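Local coordinates for protein F-93 (PDB 1TBX), which probably acts as a viral transcription factor, a winged-helix homodimer that recognises a palindromic or pseudo-palindromic DNA target, at residues Ile12-Leu17 and Glu53-Glu58; Ala34-Ser39 and Thr86-Lys91. All blocks are in the same frame, centred on the assembly; numbering follows the deposited sequence.

Contact 1 (Ile12-Leu17 and Glu53-Glu58)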
loop_
_atom_site.group_PDB
_atom_site.type_symbol
_atom_site.label_atom_id
_atom_site.label_comp_id
_atom_site.label_asym_id
_atom_site.label_seq_id
_atom_site.Cartn_x
_atom_site.Cartn_y
_atom_site.Cartn_z
ATOM N N ILE A 12 -4.623 -1.466 -5.028
ATOM C CA ILE A 12 -4.535 -2.617 -5.925
ATOM C C ILE A 12 -5.138 -2.295 -7.303
ATOM O O ILE A 12 -4.470 -2.501 -8.337
ATOM C CB ILE A 12 -5.212 -3.829 -5.310
ATOM C CG1 ILE A 12 -4.525 -4.141 -3.991
ATOM C CG2 ILE A 12 -5.085 -5.017 -6.223
ATOM C CD1 ILE A 12 -5.374 -4.906 -3.034
ATOM N N VAL A 13 -6.373 -1.780 -7.300
ATOM C CA VAL A 13 -7.129 -1.509 -8.495
ATOM C C VAL A 13 -6.306 -0.554 -9.330
ATOM O O VAL A 13 -6.059 -0.799 -10.494
ATOM C CB VAL A 13 -8.467 -0.897 -8.142
ATOM C CG1 VAL A 13 -9.170 -0.426 -9.418
ATOM C CG2 VAL A 13 -9.366 -1.918 -7.249
ATOM N N LEU A 14 -5.784 0.493 -8.723
ATOM C CA LEU A 14 -4.943 1.416 -9.467
ATOM C C LEU A 14 -3.723 0.746 -10.154
ATOM O O LEU A 14 -3.459 0.956 -11.347
ATOM C CB LEU A 14 -4.501 2.561 -8.536
ATOM C CG LEU A 14 -4.033 3.813 -9.278
ATOM C CD1 LEU A 14 -5.101 4.198 -10.283
ATOM C CD2 LEU A 14 -3.685 4.969 -8.312
ATOM N N ALA A 15 -2.981 -0.051 -9.390
ATOM C CA ALA A 15 -1.799 -0.746 -9.885
ATOM C C ALA A 15 -2.170 -1.617 -11.062
ATOM O O ALA A 15 -1.491 -1.621 -12.074
ATOM C CB ALA A 15 -1.220 -1.605 -8.798
ATOM N N TYR A 16 -3.272 -2.345 -10.939
ATOM C CA TYR A 16 -3.661 -3.285 -11.978
ATOM C C TYR A 16 -4.087 -2.621 -13.279
ATOM O O TYR A 16 -3.967 -3.208 -14.370
ATOM C CB TYR A 16 -4.728 -4.221 -11.448
ATOM C CG TYR A 16 -4.059 -5.352 -10.738
ATOM C CD1 TYR A 16 -3.446 -5.172 -9.474
ATOM C CD2 TYR A 16 -3.952 -6.606 -11.359
ATOM C CE1 TYR A 16 -2.779 -6.254 -8.846
ATOM C CE2 TYR A 16 -3.301 -7.688 -10.743
ATOM C CZ TYR A 16 -2.725 -7.516 -9.504
ATOM O OH TYR A 16 -2.092 -8.613 -8.963
ATOM N N LEU A 17 -4.571 -1.392 -13.172
ATOM C CA LEU A 17 -5.020 -0.675 -14.350
ATOM C C LEU A 17 -3.816 -0.288 -15.230
ATOM O O LEU A 17 -3.911 -0.230 -16.471
ATOM C CB LEU A 17 -5.807 0.562 -13.938
ATOM C CG LEU A 17 -6.432 1.390 -15.043
ATOM C CD1 LEU A 17 -7.099 0.460 -16.028
ATOM C CD2 LEU A 17 -7.419 2.347 -14.439
ATOM N N GLU A 53 -11.274 11.082 -7.004
ATOM C CA GLU A 53 -10.012 11.731 -6.672
ATOM C C GLU A 53 -9.102 11.930 -7.883
ATOM O O GLU A 53 -7.932 12.301 -7.736
ATOM C CB GLU A 53 -9.283 10.984 -5.570
ATOM C CG GLU A 53 -10.030 10.964 -4.250
ATOM C CD GLU A 53 -10.392 12.337 -3.711
ATOM O OE1 GLU A 53 -9.512 13.222 -3.633
ATOM O OE2 GLU A 53 -11.569 12.513 -3.339
ATOM N N GLY A 54 -9.637 11.680 -9.074
ATOM C CA GLY A 54 -8.996 12.117 -10.299
ATOM C C GLY A 54 -7.787 11.327 -10.770
ATOM O O GLY A 54 -6.930 11.885 -11.480
ATOM N N PHE A 55 -7.734 10.048 -10.377
ATOM C CA PHE A 55 -6.716 9.113 -10.823
ATOM C C PHE A 55 -7.133 8.292 -12.033
ATOM O O PHE A 55 -6.275 7.856 -12.790
ATOM C CB PHE A 55 -6.418 8.141 -9.728
ATOM C CG PHE A 55 -5.830 8.767 -8.512
ATOM C CD1 PHE A 55 -6.606 8.987 -7.384
ATOM C CD2 PHE A 55 -4.486 9.102 -8.466
ATOM C CE1 PHE A 55 -6.070 9.528 -6.234
ATOM C CE2 PHE A 55 -3.949 9.662 -7.310
ATOM C CZ PHE A 55 -4.755 9.864 -6.196
ATOM N N VAL A 56 -8.441 8.086 -12.218
ATOM C CA VAL A 56 -8.974 7.178 -13.242
ATOM C C VAL A 56 -10.134 7.846 -13.953
ATOM O O VAL A 56 -10.876 8.637 -13.349
ATOM C CB VAL A 56 -9.489 5.885 -12.574
ATOM C CG1 VAL A 56 -10.345 5.038 -13.495
ATOM C CG2 VAL A 56 -8.324 5.061 -12.024
ATOM N N LYS A 57 -10.297 7.530 -15.234
ATOM C CA LYS A 57 -11.465 7.986 -15.980
ATOM C C LYS A 57 -12.254 6.779 -16.467
ATOM O O LYS A 57 -11.672 5.793 -16.881
ATOM C CB LYS A 57 -11.067 8.910 -17.142
ATOM C CG LYS A 57 -11.099 10.415 -16.768
ATOM C CD LYS A 57 -10.147 11.321 -17.629
ATOM C CE LYS A 57 -10.143 12.824 -17.155
ATOM N NZ LYS A 57 -10.284 13.871 -18.250
ATOM N N GLU A 58 -13.577 6.834 -16.388
ATOM C CA GLU A 58 -14.366 5.772 -16.970
ATOM C C GLU A 58 -15.202 6.263 -18.149
ATOM O O GLU A 58 -16.030 7.160 -17.969
ATOM C CB GLU A 58 -15.276 5.145 -15.926
ATOM C CG GLU A 58 -16.133 4.001 -16.466
ATOM C CD GLU A 58 -16.870 3.306 -15.358
ATOM O OE1 GLU A 58 -16.757 2.057 -15.248
ATOM O OE2 GLU A 58 -17.534 4.033 -14.580
#
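L14 and L17, one turn apart on helix 9-17, meet V56 at the start of strand 56-61, and L14 also reaches F55 just before it. L14 repays being followed outward. Its CB points across the line to the opposing segment rather than at it, and CG, anti to the backbone N (chi1 -160°), carries the fork over. There CD1 does the touching, 3.8 Å from CG2 of V56 and 4.2 Å from CB of F55, while CD2 approaches the F55 ring obliquely. The L14 and F55 side chains cross at nearly a right angle; L14 and V56 run past each other in opposite directions. In this winged-helix domain the contact joins helix 9-17 to the first strand of the wing hairpin, here wholly through buried hydrocarbon. G54, at positive phi, is the C-prime residue of the Schellman motif that ends helix 40-52, so the chain turns straight from that helix into F55 and V56. V56 CG2 also takes the second leucine, with L17 CD2 at 3.7 Å, so it touches a methyl of each leucine. F6 of the second subunit packs on L14 and meets the F55 ring edge-to-face.

Contact 2 (Ala34-Ser39 and Thr86-Lys91)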
loop_
_atom_site.group_PDB
_atom_site.type_symbol
_atom_site.label_atom_id
_atom_site.label_comp_id
_atom_site.label_asym_id
_atom_site.label_seq_id
_atom_site.Cartn_x
_atom_site.Cartn_y
_atom_site.Cartn_z
ATOM N N ALA A 34 -8.676 -12.258 -9.127
ATOM C CA ALA A 34 -7.839 -13.438 -9.394
ATOM C C ALA A 34 -6.531 -13.458 -8.595
ATOM O O ALA A 34 -5.917 -14.508 -8.484
ATOM C CB ALA A 34 -7.517 -13.531 -10.909
ATOM N N GLU A 35 -6.107 -12.315 -8.049
ATOM C CA GLU A 35 -4.836 -12.221 -7.333
ATOM C C GLU A 35 -4.975 -11.697 -5.920
ATOM O O GLU A 35 -4.246 -12.098 -5.040
ATOM C CB GLU A 35 -3.924 -11.238 -8.044
ATOM C CG GLU A 35 -3.588 -11.617 -9.462
ATOM C CD GLU A 35 -2.110 -11.817 -9.674
ATOM O OE1 GLU A 35 -1.359 -11.899 -8.678
ATOM O OE2 GLU A 35 -1.693 -11.920 -10.833
ATOM N N PHE A 36 -5.875 -10.745 -5.742
ATOM C CA PHE A 36 -6.152 -10.128 -4.477
ATOM C C PHE A 36 -7.656 -10.150 -4.255
ATOM O O PHE A 36 -8.316 -9.127 -4.465
ATOM C CB PHE A 36 -5.705 -8.688 -4.564
ATOM C CG PHE A 36 -4.246 -8.534 -4.505
ATOM C CD1 PHE A 36 -3.518 -8.321 -5.666
ATOM C CD2 PHE A 36 -3.574 -8.626 -3.280
ATOM C CE1 PHE A 36 -2.153 -8.188 -5.614
ATOM C CE2 PHE A 36 -2.214 -8.504 -3.221
ATOM C CZ PHE A 36 -1.488 -8.278 -4.399
ATOM N N PRO A 37 -8.219 -11.286 -3.839
ATOM C CA PRO A 37 -9.703 -11.431 -3.759
ATOM C C PRO A 37 -10.397 -10.257 -3.048
ATOM O O PRO A 37 -10.015 -9.870 -1.941
ATOM C CB PRO A 37 -9.900 -12.692 -2.931
ATOM C CG PRO A 37 -8.644 -13.474 -3.196
ATOM C CD PRO A 37 -7.510 -12.488 -3.373
HETATM N N MSE A 38 -11.357 -9.639 -3.716
HETATM C CA MSE A 38 -12.196 -8.684 -3.034
HETATM C C MSE A 38 -13.605 -8.813 -3.564
HETATM O O MSE A 38 -13.859 -9.514 -4.565
HETATM C CB MSE A 38 -11.646 -7.273 -3.154
HETATM C CG MSE A 38 -12.102 -6.509 -4.350
HETATM SE SE MSE A 38 -10.735 -5.256 -4.986
HETATM C CE MSE A 38 -11.460 -3.539 -4.653
ATOM N N SER A 39 -14.550 -8.182 -2.882
ATOM C CA SER A 39 -15.907 -8.268 -3.378
ATOM C C SER A 39 -16.082 -7.191 -4.441
ATOM O O SER A 39 -15.211 -6.275 -4.593
ATOM C CB SER A 39 -16.879 -8.093 -2.245
ATOM O OG SER A 39 -16.886 -6.776 -1.739
ATOM N N THR A 86 6.496 -6.363 -5.516
ATOM C CA THR A 86 7.575 -6.741 -4.647
ATOM C C THR A 86 6.934 -7.540 -3.536
ATOM O O THR A 86 7.450 -8.570 -3.130
ATOM C CB THR A 86 8.268 -5.470 -4.083
ATOM O OG1 THR A 86 8.841 -4.721 -5.161
ATOM C CG2 THR A 86 9.473 -5.829 -3.160
ATOM N N TYR A 87 5.791 -7.052 -3.060
ATOM C CA TYR A 87 4.991 -7.797 -2.086
ATOM C C TYR A 87 4.701 -9.232 -2.517
ATOM O O TYR A 87 5.046 -10.160 -1.770
ATOM C CB TYR A 87 3.648 -7.141 -1.825
ATOM C CG TYR A 87 2.891 -7.799 -0.691
ATOM C CD1 TYR A 87 3.557 -8.173 0.477
ATOM C CD2 TYR A 87 1.518 -8.057 -0.783
ATOM C CE1 TYR A 87 2.894 -8.776 1.521
ATOM C CE2 TYR A 87 0.846 -8.665 0.266
ATOM C CZ TYR A 87 1.539 -9.023 1.414
ATOM O OH TYR A 87 0.893 -9.596 2.487
ATOM N N LYS A 88 4.057 -9.395 -3.692
ATOM C CA LYS A 88 3.837 -10.698 -4.290
ATOM C C LYS A 88 5.079 -11.563 -4.278
ATOM O O LYS A 88 5.020 -12.699 -3.840
ATOM C CB LYS A 88 3.426 -10.534 -5.712
ATOM C CG LYS A 88 1.976 -10.274 -5.982
ATOM C CD LYS A 88 1.731 -10.432 -7.511
ATOM C CE LYS A 88 0.750 -9.326 -8.018
ATOM N NZ LYS A 88 1.148 -8.399 -9.174
ATOM N N GLN A 89 6.229 -11.035 -4.706
ATOM C CA GLN A 89 7.471 -11.834 -4.723
ATOM C C GLN A 89 7.994 -12.152 -3.363
ATOM O O GLN A 89 8.748 -13.101 -3.204
ATOM C CB GLN A 89 8.581 -11.163 -5.536
ATOM C CG GLN A 89 8.313 -11.167 -7.010
ATOM C CD GLN A 89 8.023 -12.591 -7.560
ATOM O OE1 GLN A 89 8.850 -13.513 -7.391
ATOM N NE2 GLN A 89 6.859 -12.766 -8.184
ATOM N N ILE A 90 7.650 -11.328 -2.380
ATOM C CA ILE A 90 8.101 -11.557 -1.010
ATOM C C ILE A 90 7.264 -12.717 -0.426
ATOM O O ILE A 90 7.816 -13.696 0.077
ATOM C CB ILE A 90 8.025 -10.226 -0.206
ATOM C CG1 ILE A 90 9.375 -9.513 -0.241
ATOM C CG2 ILE A 90 7.582 -10.458 1.218
ATOM C CD1 ILE A 90 9.306 -8.098 0.268
ATOM N N LYS A 91 5.940 -12.614 -0.563
ATOM C CA LYS A 91 5.038 -13.722 -0.283
ATOM C C LYS A 91 5.564 -15.008 -0.974
ATOM O O LYS A 91 6.047 -15.898 -0.267
ATOM C CB LYS A 91 3.558 -13.361 -0.561
ATOM C CG LYS A 91 3.062 -12.153 0.248
ATOM C CD LYS A 91 2.464 -12.510 1.643
ATOM C CE LYS A 91 3.336 -12.118 2.935
ATOM N NZ LYS A 91 2.634 -11.518 4.188
#
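E35 and F36, in the loop that links helices 25-33 and 40-52, meet Y87 and K88 on the long C-terminal helix 71-94. In this winged-helix protein the loop is the turn of the helix-turn-helix unit, and the contact ties it to the helix that follows the wing. E35 comes first. Its chain bends at chi2 (-119°) and crosses the lysine side chain at about a right angle, bringing OE1 to 3.4 Å from CE of K88 and 3.6 Å from its CD. The carboxylate therefore lies against the methylenes; NZ, 4.3 Å from E35 OE1, is beyond salt-bridge range and instead pairs with E85 on its own helix. Any attraction between E35 and K88 is probably a longer-range one. F36, next in line and buried, brings CE1 to 3.9 Å from K88 CE, in an oblique approach. At its CE2 edge the ring comes near CD2 of Y87, 4.5 Å away, each atom lying near the plane of the other ring, a loose contact. Farther along, M38 (selenomethionine) turns to helix 40-52, which S39 caps through its OG. Y87 is itself held from within the helix: CG of K91 lies 3.6 Å above one face, offset toward the rim, and K91 NZ donates a hydrogen bond to Y87 OH at 3.1 Å.

Overall arrangement
The two contacts illustrate how chemistry can follow burial within one small domain. Contact 1 lies about 6 Å from the centre of the chain, measured centre to centre, and is entirely apolar; contact 2, at about 11 Å, is partly buried and mixes aromatic carbon with charged side chains. They join different pairs of elements, the first helix with the wing strand and the helix-turn-helix loop with the C-terminal helix. The centres of contact 1 and contact 2 are about 17 Å apart. Helix 9-17 nevertheless connects them: Y16, on the same helix as the leucines of contact 1, packs against E35, F36 and K88, and I12 against F36. Both also touch the second subunit, so each borders the dimer interface.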